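BamaA.19900.a (Balamuthia mandrillaris, PDB 6VZZ) is a glucokinase that binds glucose and probably phosphorylates it with ATP to glucose 6-phosphate. Local coordinates at residues Gln165-Leu170 with Gly331-Gly336. Numbering follows the deposited sequence.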
ATOM      1  N   GLN A 165      -7.536 -26.669   3.547  1.00 60.48           N
ATOM      2  CA  GLN A 165      -6.653 -27.689   4.093  1.00 61.91           C
ATOM      3  C   GLN A 165      -5.559 -27.110   4.982  1.00 59.85           C
ATOM      4  O   GLN A 165      -4.945 -27.855   5.752  1.00 64.82           O
ATOM      5  CB  GLN A 165      -6.020 -28.497   2.956  1.00 62.73           C
ATOM      6  CG  GLN A 165      -7.009 -29.369   2.187  1.00 70.00           C
ATOM      7  CD  GLN A 165      -6.374 -30.064   0.993  1.00 79.00           C
ATOM      8  OE1 GLN A 165      -5.170 -29.939   0.753  1.00 78.65           O
ATOM      9  NE2 GLN A 165      -7.185 -30.799   0.235  1.00 81.28           N
ATOM     10  N   CYS A 166      -5.299 -25.802   4.907  1.00 55.67           N
ATOM     11  CA  CYS A 166      -4.275 -25.230   5.770  1.00 55.09           C
ATOM     12  C   CYS A 166      -4.597 -23.825   6.275  1.00 50.48           C
ATOM     13  O   CYS A 166      -3.749 -23.226   6.943  1.00 49.86           O
ATOM     14  CB  CYS A 166      -2.927 -25.224   5.053  1.00 52.68           C
ATOM     15  SG  CYS A 166      -2.966 -24.411   3.455  1.00 55.33           S
ATOM     16  N   PHE A 167      -5.778 -23.278   5.997  1.00 49.25           N
ATOM     17  CA  PHE A 167      -6.194 -21.997   6.554  1.00 46.26           C
ATOM     18  C   PHE A 167      -7.516 -22.158   7.285  1.00 47.75           C
ATOM     19  O   PHE A 167      -8.330 -23.015   6.937  1.00 53.12           O
ATOM     20  CB  PHE A 167      -6.322 -20.920   5.476  1.00 46.11           C
ATOM     21  CG  PHE A 167      -5.014 -20.327   5.070  1.00 44.01           C
ATOM     22  CD1 PHE A 167      -4.484 -19.253   5.764  1.00 41.93           C
ATOM     23  CD2 PHE A 167      -4.300 -20.854   4.013  1.00 45.48           C
ATOM     24  CE1 PHE A 167      -3.273 -18.711   5.408  1.00 40.80           C
ATOM     25  CE2 PHE A 167      -3.089 -20.315   3.651  1.00 43.05           C
ATOM     26  CZ  PHE A 167      -2.576 -19.240   4.352  1.00 40.71           C
ATOM     27  N   LYS A 168      -7.719 -21.327   8.309  1.00 44.16           N
ATOM     28  CA  LYS A 168      -8.942 -21.317   9.105  1.00 45.68           C
ATOM     29  C   LYS A 168      -9.357 -19.873   9.349  1.00 44.59           C
ATOM     30  O   LYS A 168      -8.495 -19.004   9.548  1.00 44.15           O
ATOM     31  CB  LYS A 168      -8.773 -22.034  10.453  1.00 47.57           C
ATOM     32  CG  LYS A 168      -8.930 -23.548  10.407  1.00 50.08           C
ATOM     33  CD  LYS A 168     -10.395 -23.938  10.255  1.00 55.17           C
ATOM     34  CE  LYS A 168     -10.556 -25.422   9.954  1.00 60.41           C
ATOM     35  NZ  LYS A 168      -9.772 -25.808   8.733  1.00 65.66           N
ATOM     36  N   PRO A 169     -10.655 -19.581   9.322  1.00 46.19           N
ATOM     37  CA  PRO A 169     -11.106 -18.223   9.647  1.00 41.78           C
ATOM     38  C   PRO A 169     -10.956 -17.941  11.131  1.00 44.98           C
ATOM     39  O   PRO A 169     -11.233 -18.796  11.979  1.00 45.34           O
ATOM     40  CB  PRO A 169     -12.581 -18.223   9.239  1.00 41.26           C
ATOM     41  CG  PRO A 169     -12.797 -19.501   8.474  1.00 45.93           C
ATOM     42  CD  PRO A 169     -11.771 -20.463   8.943  1.00 44.76           C
ATOM     43  N   LEU A 170     -10.493 -16.734  11.442  1.00 45.11           N
ATOM     44  CA  LEU A 170     -10.519 -16.243  12.812  1.00 40.44           C
ATOM     45  C   LEU A 170     -11.668 -15.276  13.060  1.00 43.22           C
ATOM     46  O   LEU A 170     -12.197 -15.240  14.177  1.00 40.20           O
ATOM     47  CB  LEU A 170      -9.192 -15.563  13.165  1.00 40.84           C
ATOM     48  CG  LEU A 170      -7.953 -16.451  13.302  1.00 46.95           C
ATOM     49  CD1 LEU A 170      -6.765 -15.644  13.798  1.00 45.40           C
ATOM     50  CD2 LEU A 170      -8.209 -17.635  14.215  1.00 45.81           C
ATOM     51  N   GLY A 331     -10.012  -9.069   2.833  1.00 35.15           N
ATOM     52  CA  GLY A 331      -9.619  -9.969   3.893  1.00 34.99           C
ATOM     53  C   GLY A 331      -8.115  -9.973   3.999  1.00 36.37           C
ATOM     54  O   GLY A 331      -7.416  -9.308   3.228  1.00 34.87           O
ATOM     55  N   MET A 332      -7.623 -10.731   4.977  1.00 34.67           N
ATOM     56  CA  MET A 332      -6.188 -10.865   5.156  1.00 35.77           C
ATOM     57  C   MET A 332      -5.856 -12.267   5.641  1.00 36.85           C
ATOM     58  O   MET A 332      -6.674 -12.934   6.277  1.00 40.83           O
ATOM     59  CB  MET A 332      -5.628  -9.812   6.119  1.00 35.52           C
ATOM     60  CG  MET A 332      -6.441  -9.607   7.357  1.00 43.60           C
ATOM     61  SD  MET A 332      -5.691  -8.410   8.486  1.00 49.72           S
ATOM     62  CE  MET A 332      -6.656  -8.789   9.936  1.00 46.16           C
ATOM     63  N   LEU A 333      -4.646 -12.711   5.314  1.00 36.48           N
ATOM     64  CA  LEU A 333      -4.176 -14.050   5.637  1.00 37.78           C
ATOM     65  C   LEU A 333      -2.880 -13.935   6.425  1.00 37.33           C
ATOM     66  O   LEU A 333      -1.919 -13.320   5.950  1.00 33.32           O
ATOM     67  CB  LEU A 333      -3.957 -14.874   4.366  1.00 37.26           C
ATOM     68  CG  LEU A 333      -5.187 -15.299   3.552  1.00 38.57           C
ATOM     69  CD1 LEU A 333      -5.800 -14.160   2.743  1.00 34.73           C
ATOM     70  CD2 LEU A 333      -4.801 -16.441   2.646  1.00 38.14           C
ATOM     71  N   LEU A 334      -2.860 -14.502   7.631  1.00 39.64           N
ATOM     72  CA  LEU A 334      -1.624 -14.658   8.395  1.00 39.05           C
ATOM     73  C   LEU A 334      -0.983 -15.979   7.989  1.00 38.27           C
ATOM     74  O   LEU A 334      -1.568 -17.047   8.202  1.00 39.70           O
ATOM     75  CB  LEU A 334      -1.896 -14.624   9.901  1.00 37.72           C
ATOM     76  CG  LEU A 334      -2.593 -13.348  10.412  1.00 40.05           C
ATOM     77  CD1 LEU A 334      -2.875 -13.396  11.910  1.00 35.85           C
ATOM     78  CD2 LEU A 334      -1.750 -12.135  10.069  1.00 36.62           C
ATOM     79  N   ALA A 335       0.199 -15.910   7.385  1.00 37.32           N
ATOM     80  CA  ALA A 335       0.806 -17.068   6.750  1.00 40.35           C
ATOM     81  C   ALA A 335       2.184 -17.338   7.335  1.00 42.33           C
ATOM     82  O   ALA A 335       2.745 -16.525   8.073  1.00 43.14           O
ATOM     83  CB  ALA A 335       0.904 -16.872   5.234  1.00 36.94           C
ATOM     84  N   GLY A 336       2.720 -18.494   6.983  1.00 45.74           N
ATOM     85  CA  GLY A 336       4.013 -18.984   7.410  1.00 47.40           C
ATOM     86  C   GLY A 336       3.862 -20.162   8.356  1.00 55.54           C
ATOM     87  O   GLY A 336       2.849 -20.308   9.050  1.00 54.72           O
TER
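Phe167 carries this contact from 165-170, with its ring turned to Leu333, Leu334 and Ala335 of 331-336. Its CG lies beside the backbone N and anti to the carbonyl carbon (chi1 -80°), which swings the ring across to the other strand. The Phe167 and Leu333 side chains cross at about a right angle.

Leu333 CD2 sits over one face of the ring, 4.1 Å from the centroid of Phe167 and 18° off the ring normal. This is a CH-pi contact, shifted toward the rim. Phe167 CE1 is 3.9 Å from Leu333 CD2. The methyl of Ala335 meets the ring at its edge, with Phe167 CZ 4.3 Å from Ala335 CB. The carbonyl Leu334 O approaches obliquely, 3.7 Å from Phe167 CE1. No hydrogen bond joins the two segments. Further along, Leu170 turns to the other face of the sheet, where its CD1 comes only to 4.9 Å from Leu334 CD1.

The two strands are next-but-one neighbours in the six-stranded mixed sheet. A helix-covered mixed sheet is consistent with the actin-like ATPase fold of glucokinases. The side chain of Ala335 is about 10 Å from a bound glucose. Strand 370-374 runs between the two and joins both by backbone hydrogen bonds (Lys168 with Thr373, Leu170 with Leu371, Met332 with Asp370), antiparallel to 167-171 and parallel to 331-335. The Phe167 ring therefore reaches over 370-374, where it touches Gln374. Within this chain, 167-171 forms one edge of the sheet. Leu334 and Leu170 both rest on Leu346 of helix 343-348, while helix 303-327 packs against Leu334 and Met332.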